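Local coordinates for major capsid protein (Norovirus Hu/GI.7/TCH-060/USA/2003, PDB 4P25) that forms the protruding P domain of the norovirus capsid, which binds histo-blood group antigen glycans such as LeY and so probably takes part in attachment to the host, at residues A[30-35]-A[276-281]; A[194-199]-A[264-269]; A[202-207]-A[220-225]. All coordinates share one frame; numbering follows the deposited sequence.

Interaction 1: residues A[30-35]-A[276-281]; sequences MTVSTD and GPQNLP
M30 and V32 receive the ring of P277, and this apolar group carries much of the contact. P277 CB lies 3.8 Å from M30 CB, while P277 CD meets V32 CG1 at 3.7 Å, the valine side chain crossing the ring at about a right angle. A bend at the far end of the methionine (chi3 -78°) brings M30 CE to 4.0 Å from L280 CD1, so the sulfur arm runs on past the proline to the leucine.

The polar part is mostly indirect. M30 O approaches Q278 CA at 3.0 Å in a CA-H...O contact with an angle of 125° at the hydrogen. A water accepts from M30 N at 2.9 Å and sits 2.9 Å from P277 O, tying the strand 29-31 to the 3-10 turn 277-279. That turn is closed by a backbone bond from N279 N to G276 O.

Q278 places CG between its backbone N and carbonyl carbon (chi1 60°) and then folds at the next bond, which carries the amide across T31 OG1. There Q278 OE1 is 3.7 Å from V32 N, too long for a bond, and neither atom has another partner in the model. The chemistry implies adhesion by fitted apolar surfaces and one water, with a buried amide oxygen and a backbone N-H left as a probable energetic cost.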
loop_
_atom_site.group_PDB
_atom_site.type_symbol
_atom_site.label_atom_id
_atom_site.label_comp_id
_atom_site.label_asym_id
_atom_site.label_seq_id
_atom_site.Cartn_x
_atom_site.Cartn_y
_atom_site.Cartn_z
ATOM N N MET A 30 15.586 9.836 3.620
ATOM C CA MET A 30 15.830 9.643 5.043
ATOM C C MET A 30 16.272 10.958 5.638
ATOM O O MET A 30 16.770 11.829 4.930
ATOM C CB MET A 30 16.977 8.660 5.258
ATOM C CG MET A 30 16.662 7.223 4.972
ATOM S SD MET A 30 18.149 6.205 5.082
ATOM C CE MET A 30 18.954 6.564 3.521
ATOM N N THR A 31 16.117 11.098 6.948
ATOM C CA THR A 31 16.705 12.234 7.641
ATOM C C THR A 31 16.867 11.913 9.119
ATOM O O THR A 31 16.344 10.907 9.607
ATOM C CB THR A 31 15.854 13.511 7.462
ATOM O OG1 THR A 31 16.631 14.660 7.832
ATOM C CG2 THR A 31 14.581 13.449 8.305
ATOM N N VAL A 32 17.616 12.754 9.821
ATOM C CA VAL A 32 17.645 12.710 11.273
ATOM C C VAL A 32 16.906 13.948 11.759
ATOM O O VAL A 32 16.778 14.923 11.015
ATOM C CB VAL A 32 19.085 12.675 11.816
ATOM C CG1 VAL A 32 19.735 11.332 11.499
ATOM C CG2 VAL A 32 19.906 13.824 11.237
ATOM N N SER A 33 16.394 13.915 12.984
ATOM C CA SER A 33 15.664 15.069 13.502
ATOM C C SER A 33 16.611 16.228 13.796
ATOM O O SER A 33 17.783 16.013 14.121
ATOM C CB SER A 33 14.832 14.693 14.733
ATOM O OG SER A 33 15.618 14.088 15.742
ATOM N N THR A 34 16.108 17.453 13.660
ATOM C CA THR A 34 16.918 18.652 13.878
ATOM C C THR A 34 17.473 18.683 15.303
ATOM O O THR A 34 18.639 19.002 15.517
ATOM C CB THR A 34 16.132 19.940 13.554
ATOM O OG1 THR A 34 15.736 19.921 12.177
ATOM C CG2 THR A 34 16.992 21.170 13.803
ATOM N N ASP A 35 16.629 18.336 16.269
ATOM C CA ASP A 35 17.082 18.035 17.619
ATOM C C ASP A 35 17.238 16.523 17.691
ATOM O O ASP A 35 16.248 15.796 17.685
ATOM C CB ASP A 35 16.053 18.524 18.642
ATOM C CG ASP A 35 16.385 18.113 20.075
ATOM O OD1 ASP A 35 17.455 17.520 20.326
ATOM O OD2 ASP A 35 15.559 18.405 20.962
ATOM N N GLY A 276 24.074 13.920 7.256
ATOM C CA GLY A 276 23.393 12.731 7.728
ATOM C C GLY A 276 22.815 11.947 6.571
ATOM O O GLY A 276 23.170 12.193 5.417
ATOM N N PRO A 277 21.905 11.010 6.868
ATOM C CA PRO A 277 21.367 10.133 5.823
ATOM C C PRO A 277 20.555 10.893 4.773
ATOM O O PRO A 277 20.320 10.351 3.695
ATOM C CB PRO A 277 20.487 9.150 6.607
ATOM C CG PRO A 277 20.097 9.902 7.847
ATOM C CD PRO A 277 21.281 10.771 8.183
ATOM N N GLN A 278 20.158 12.130 5.069
ATOM C CA GLN A 278 19.468 12.966 4.081
ATOM C C GLN A 278 20.361 13.304 2.890
ATOM O O GLN A 278 19.875 13.735 1.839
ATOM C CB GLN A 278 18.923 14.244 4.724
ATOM C CG GLN A 278 19.982 15.139 5.355
ATOM C CD GLN A 278 20.191 14.852 6.831
ATOM O OE1 GLN A 278 20.160 13.700 7.263
ATOM N NE2 GLN A 278 20.401 15.904 7.614
ATOM N N ASN A 279 21.666 13.100 3.059
ATOM C CA ASN A 279 22.635 13.350 1.993
ATOM C C ASN A 279 22.994 12.118 1.167
ATOM O O ASN A 279 23.810 12.191 0.248
ATOM C CB ASN A 279 23.899 13.983 2.572
ATOM C CG ASN A 279 23.668 15.404 3.032
ATOM O OD1 ASN A 279 22.765 16.083 2.539
ATOM N ND2 ASN A 279 24.480 15.866 3.975
ATOM N N LEU A 280 22.380 10.988 1.501
ATOM C CA LEU A 280 22.558 9.753 0.749
ATOM C C LEU A 280 21.548 9.663 -0.379
ATOM O O LEU A 280 20.450 10.218 -0.276
ATOM C CB LEU A 280 22.360 8.549 1.665
ATOM C CG LEU A 280 23.354 8.411 2.811
ATOM C CD1 LEU A 280 22.932 7.244 3.683
ATOM C CD2 LEU A 280 24.762 8.222 2.273
ATOM N N PRO A 281 21.910 8.950 -1.460
ATOM C CA PRO A 281 20.956 8.660 -2.533
ATOM C C PRO A 281 19.771 7.909 -1.957
ATOM O O PRO A 281 19.915 7.199 -0.959
ATOM C CB PRO A 281 21.743 7.741 -3.470
ATOM C CG PRO A 281 23.173 8.008 -3.166
ATOM C CD PRO A 281 23.231 8.345 -1.712
HETATM O O HOH W 1 18.021 10.105 1.994
#

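Interaction 2: residues A[194-199]-A[264-269]; sequences FPPGFG and DGFITC
P196, from the loop 194-199, turns the CD-CG side of its ring to the methyl of T268, from the strand 266-269. T268 CG2 comes within 3.9 Å of P196 CD and 4.0 Å of P196 CG, so the methyl sits against the CD-CG edge of the pyrrolidine ring. The threonine's two branches divide the work. OG1 stands between the backbone N and the carbonyl carbon (chi1 67°) and is hydrogen-bonded to OE1 of E200, the residue after segment 194-199; CG2, lying beside the backbone N, is shared between P196 and the ring of F266.

F266 is two residues back on the same side of the strand. Its ring lies beside T268 and takes the threonine CG2 at its edge, in the ring plane. P196 CD approaches the same ring obliquely, 4.5 Å from F266 CE2, and F194 O lies 4.3 Å from F266 CZ, also oblique. The F194 ring leads away from the strand, so that residue offers its carbonyl instead. Y262 meets the F266 ring with planes about 15° apart.

At the other end G199 O passes 4.0 Å from C269 O, a loose backbone approach. The C269 side chain points away from the loop, as the alternation of a strand requires, and packs on P277 and V301.

P196 and the F194 carbonyl thus touch the face of the strand that carries F266 and T268. The strand's edges pair antiparallel with 201-208 and 255-262: a proline-rich connection laid against the curled antiparallel sheet, consistent with the P1 subdomain of norovirus P domains.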
loop_
_atom_site.group_PDB
_atom_site.type_symbol
_atom_site.label_atom_id
_atom_site.label_comp_id
_atom_site.label_asym_id
_atom_site.label_seq_id
_atom_site.Cartn_x
_atom_site.Cartn_y
_atom_site.Cartn_z
ATOM N N PHE A 194 13.454 6.178 22.196
ATOM C CA PHE A 194 14.500 7.056 22.701
ATOM C C PHE A 194 15.776 6.887 21.896
ATOM O O PHE A 194 16.229 5.758 21.674
ATOM C CB PHE A 194 14.788 6.757 24.171
ATOM C CG PHE A 194 13.636 7.049 25.090
ATOM C CD1 PHE A 194 13.400 8.341 25.531
ATOM C CD2 PHE A 194 12.799 6.036 25.518
ATOM C CE1 PHE A 194 12.344 8.616 26.381
ATOM C CE2 PHE A 194 11.741 6.304 26.367
ATOM C CZ PHE A 194 11.515 7.596 26.801
ATOM N N PRO A 195 16.355 8.006 21.440
ATOM C CA PRO A 195 17.680 7.975 20.813
ATOM C C PRO A 195 18.651 7.302 21.787
ATOM O O PRO A 195 18.698 7.676 22.939
ATOM C CB PRO A 195 18.021 9.468 20.679
ATOM C CG PRO A 195 16.683 10.141 20.557
ATOM C CD PRO A 195 15.761 9.361 21.449
ATOM N N PRO A 196 19.388 6.281 21.305
ATOM C CA PRO A 196 20.242 5.553 22.251
ATOM C C PRO A 196 21.475 6.336 22.637
ATOM O O PRO A 196 22.286 5.846 23.433
ATOM C CB PRO A 196 20.627 4.288 21.459
ATOM C CG PRO A 196 20.549 4.702 20.040
ATOM C CD PRO A 196 19.416 5.688 19.939
ATOM N N GLY A 197 21.627 7.541 22.103
ATOM C CA GLY A 197 22.748 8.399 22.443
ATOM C C GLY A 197 24.061 7.869 21.921
ATOM O O GLY A 197 24.089 7.015 21.030
ATOM N N PHE A 198 25.151 8.372 22.487
ATOM C CA PHE A 198 26.493 8.022 22.042
ATOM C C PHE A 198 26.659 8.309 20.558
ATOM O O PHE A 198 27.240 7.523 19.821
ATOM C CB PHE A 198 26.816 6.569 22.367
ATOM C CG PHE A 198 27.064 6.333 23.818
ATOM C CD1 PHE A 198 27.957 7.139 24.507
ATOM C CD2 PHE A 198 26.393 5.342 24.504
ATOM C CE1 PHE A 198 28.190 6.942 25.847
ATOM C CE2 PHE A 198 26.621 5.140 25.851
ATOM C CZ PHE A 198 27.522 5.944 26.524
ATOM N N GLY A 199 26.120 9.449 20.141
ATOM C CA GLY A 199 26.290 9.908 18.781
ATOM C C GLY A 199 25.259 9.359 17.817
ATOM O O GLY A 199 25.147 9.849 16.696
ATOM N N ASP A 264 13.645 -3.588 19.156
ATOM C CA ASP A 264 12.343 -2.946 19.354
ATOM C C ASP A 264 11.775 -2.299 18.087
ATOM O O ASP A 264 10.657 -1.787 18.092
ATOM C CB ASP A 264 12.391 -1.936 20.504
ATOM C CG ASP A 264 12.484 -2.605 21.863
ATOM O OD1 ASP A 264 12.257 -3.830 21.934
ATOM O OD2 ASP A 264 12.778 -1.907 22.856
ATOM N N GLY A 265 12.551 -2.319 17.009
ATOM C CA GLY A 265 12.034 -1.947 15.701
ATOM C C GLY A 265 12.217 -0.494 15.314
ATOM O O GLY A 265 11.252 0.207 15.006
ATOM N N PHE A 266 13.460 -0.035 15.328
ATOM C CA PHE A 266 13.801 1.267 14.767
ATOM C C PHE A 266 15.245 1.225 14.299
ATOM O O PHE A 266 15.974 0.287 14.618
ATOM C CB PHE A 266 13.565 2.408 15.768
ATOM C CG PHE A 266 14.395 2.310 17.018
ATOM C CD1 PHE A 266 13.938 1.589 18.110
ATOM C CD2 PHE A 266 15.625 2.943 17.107
ATOM C CE1 PHE A 266 14.692 1.493 19.264
ATOM C CE2 PHE A 266 16.387 2.853 18.261
ATOM C CZ PHE A 266 15.919 2.128 19.341
ATOM N N ILE A 267 15.642 2.232 13.529
ATOM C CA ILE A 267 16.948 2.251 12.884
ATOM C C ILE A 267 17.698 3.518 13.272
ATOM O O ILE A 267 17.105 4.592 13.367
ATOM C CB ILE A 267 16.789 2.168 11.346
ATOM C CG1 ILE A 267 16.158 0.827 10.957
ATOM C CG2 ILE A 267 18.125 2.378 10.646
ATOM C CD1 ILE A 267 15.737 0.734 9.509
ATOM N N THR A 268 19.001 3.384 13.520
ATOM C CA THR A 268 19.835 4.544 13.820
ATOM C C THR A 268 21.056 4.599 12.918
ATOM O O THR A 268 21.404 3.621 12.247
ATOM C CB THR A 268 20.345 4.537 15.272
ATOM O OG1 THR A 268 21.263 3.452 15.452
ATOM C CG2 THR A 268 19.192 4.422 16.265
ATOM N N CYS A 269 21.704 5.757 12.918
ATOM C CA CYS A 269 22.989 5.942 12.268
ATOM C C CYS A 269 23.754 6.935 13.116
ATOM O O CYS A 269 23.203 7.499 14.060
ATOM C CB CYS A 269 22.804 6.516 10.859
ATOM S SG CYS A 269 22.205 8.239 10.812
#

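Interaction 3: residues A[202-207]-A[220-225]; sequences IVYFMS and PCTLPQ
The F205 ring packs against P224 in the tight part of the contact, held between two aliphatic groups: P224 CD sits over one face, 4.0 Å from the ring centroid and 20° off the normal, in a CH-pi contact, and V203 CG1 covers the opposite face toward the rim. T222 O lies in the ring plane at the edge, 3.6 Å from F205 CE2. With CG anti to the carbonyl carbon (chi1 -58°), the ring swings along the chain 221-224 and meets the proline there. Y204 and T222 are packed as closely; their side chains lie side by side, pointing the same way, with Y204 CE1 3.6 Å from T222 CG2.

Behind the F205 ring the backbones are joined in a hydrogen-bonded pair. F205 N gives a nearly straight bond to C221 O, 2.8 Å long with 174° at the hydrogen, and C221 N returns one to F205 O at 2.9 Å. The next pair, M206 with P220, is non-hydrogen-bonded, a position where proline's missing N-H costs no cross-strand bond; the methionine curls at its second and third torsions until M206 SD touches P220 CB at 3.6 Å. This is the antiparallel hairpin of strands 201-208 and 218-221, within the larger curled sheet; after it the chain turns at P224, the N-cap of helix 225-234.

The looser end is at I202 and V203. I202 CG2 leans over one face of the tyrosine ring and reaches T222 CG2 only at a longer distance. Where direct backbone pairing has ended, a water bridges the two segments, donating to V203 O at 2.8 Å and to T222 O at 2.7 Å.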
loop_
_atom_site.group_PDB
_atom_site.type_symbol
_atom_site.label_atom_id
_atom_site.label_comp_id
_atom_site.label_asym_id
_atom_site.label_seq_id
_atom_site.Cartn_x
_atom_site.Cartn_y
_atom_site.Cartn_z
ATOM N N ILE A 202 18.145 8.559 15.568
ATOM C CA ILE A 202 17.088 7.789 14.919
ATOM C C ILE A 202 16.955 8.215 13.463
ATOM O O ILE A 202 17.011 9.402 13.143
ATOM C CB ILE A 202 15.746 7.991 15.635
ATOM C CG1 ILE A 202 15.855 7.524 17.092
ATOM C CG2 ILE A 202 14.623 7.238 14.918
ATOM C CD1 ILE A 202 14.777 8.067 17.982
ATOM N N VAL A 203 16.797 7.237 12.584
ATOM C CA VAL A 203 16.585 7.514 11.171
ATOM C C VAL A 203 15.094 7.580 10.867
ATOM O O VAL A 203 14.345 6.656 11.189
ATOM C CB VAL A 203 17.253 6.456 10.286
ATOM C CG1 VAL A 203 16.911 6.697 8.821
ATOM C CG2 VAL A 203 18.761 6.478 10.501
ATOM N N TYR A 204 14.673 8.688 10.268
ATOM C CA TYR A 204 13.280 8.880 9.896
ATOM C C TYR A 204 13.132 8.811 8.393
ATOM O O TYR A 204 13.919 9.394 7.649
ATOM C CB TYR A 204 12.752 10.212 10.429
ATOM C CG TYR A 204 12.800 10.267 11.933
ATOM C CD1 TYR A 204 11.797 9.692 12.696
ATOM C CD2 TYR A 204 13.870 10.862 12.592
ATOM C CE1 TYR A 204 11.844 9.720 14.072
ATOM C CE2 TYR A 204 13.926 10.896 13.974
ATOM C CZ TYR A 204 12.911 10.321 14.705
ATOM O OH TYR A 204 12.952 10.343 16.078
ATOM N N PHE A 205 12.116 8.076 7.960
ATOM C CA PHE A 205 11.836 7.896 6.548
ATOM C C PHE A 205 10.699 8.831 6.175
ATOM O O PHE A 205 9.611 8.767 6.763
ATOM C CB PHE A 205 11.511 6.423 6.288
ATOM C CG PHE A 205 12.622 5.498 6.712
ATOM C CD1 PHE A 205 13.683 5.235 5.860
ATOM C CD2 PHE A 205 12.630 4.932 7.982
ATOM C CE1 PHE A 205 14.728 4.401 6.255
ATOM C CE2 PHE A 205 13.669 4.097 8.383
ATOM C CZ PHE A 205 14.719 3.832 7.520
ATOM N N MET A 206 10.965 9.723 5.222
ATOM C CA MET A 206 10.090 10.856 4.937
ATOM C C MET A 206 9.299 10.682 3.645
ATOM O O MET A 206 9.819 10.157 2.659
ATOM C CB MET A 206 10.912 12.148 4.826
ATOM C CG MET A 206 11.872 12.411 5.990
ATOM S SD MET A 206 11.093 12.438 7.616
ATOM C CE MET A 206 9.981 13.837 7.459
ATOM N N SER A 207 8.052 11.150 3.647
ATOM C CA SER A 207 7.219 11.135 2.450
ATOM C C SER A 207 6.555 12.477 2.198
ATOM O O SER A 207 6.088 13.131 3.132
ATOM C CB SER A 207 6.114 10.076 2.568
ATOM O OG SER A 207 6.652 8.768 2.581
ATOM N N PRO A 220 7.124 11.900 8.683
ATOM C CA PRO A 220 8.148 10.929 9.078
ATOM C C PRO A 220 7.552 9.602 9.531
ATOM O O PRO A 220 6.425 9.569 10.023
ATOM C CB PRO A 220 8.804 11.610 10.282
ATOM C CG PRO A 220 7.648 12.343 10.929
ATOM C CD PRO A 220 6.785 12.827 9.781
ATOM N N CYS A 221 8.305 8.522 9.361
ATOM C CA CYS A 221 7.985 7.263 10.025
ATOM C C CYS A 221 9.299 6.592 10.408
ATOM O O CYS A 221 10.359 6.971 9.906
ATOM C CB CYS A 221 7.115 6.356 9.140
ATOM S SG CYS A 221 7.945 5.649 7.693
ATOM N N THR A 222 9.241 5.609 11.298
ATOM C CA THR A 222 10.468 4.979 11.775
ATOM C C THR A 222 10.783 3.611 11.161
ATOM O O THR A 222 11.894 3.118 11.308
ATOM C CB THR A 222 10.491 4.889 13.312
ATOM O OG1 THR A 222 9.230 4.408 13.777
ATOM C CG2 THR A 222 10.757 6.265 13.922
ATOM N N LEU A 223 9.807 2.995 10.491
ATOM C CA LEU A 223 10.070 1.815 9.661
ATOM C C LEU A 223 9.269 1.904 8.373
ATOM O O LEU A 223 8.073 2.187 8.412
ATOM C CB LEU A 223 9.683 0.516 10.371
ATOM C CG LEU A 223 10.553 -0.023 11.502
ATOM C CD1 LEU A 223 9.857 -1.212 12.145
ATOM C CD2 LEU A 223 11.922 -0.425 10.986
ATOM N N PRO A 224 9.924 1.661 7.226
ATOM C CA PRO A 224 9.145 1.533 5.992
ATOM C C PRO A 224 8.147 0.394 6.165
ATOM O O PRO A 224 8.454 -0.577 6.864
ATOM C CB PRO A 224 10.205 1.163 4.946
ATOM C CG PRO A 224 11.506 1.649 5.528
ATOM C CD PRO A 224 11.364 1.430 7.005
ATOM N N GLN A 225 6.968 0.504 5.566
ATOM C CA GLN A 225 5.927 -0.497 5.808
ATOM C C GLN A 225 6.354 -1.915 5.434
ATOM O O GLN A 225 6.025 -2.869 6.140
ATOM C CB GLN A 225 4.623 -0.136 5.093
ATOM C CG GLN A 225 3.482 -1.098 5.423
ATOM C CD GLN A 225 3.142 -1.105 6.899
ATOM O OE1 GLN A 225 3.273 -0.090 7.579
ATOM N NE2 GLN A 225 2.704 -2.259 7.406
HETATM O O HOH W 2 13.920 4.312 12.732
#

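How the interactions relate
The three contacts meet on strand 201-208. Interactions 1 and 3 have centres 11 Å apart: T31 O lies 2.9 Å from Y204 N, a probable hydrogen bond, and M30 CG packs on F205 CE1. On the other edge I267 O stands 2.8 Å from V203 N, again a probable hydrogen bond, linking interactions 2 and 3, whose centres are 13 Å apart. Interactions 1 and 2 touch through C269 SG, 3.8 Å from P277 CD. Along the chain interaction 3 nests inside interaction 2, and that inside interaction 1. None of their residues belongs to the glycan pocket, which includes D108, H110, W161 and S213.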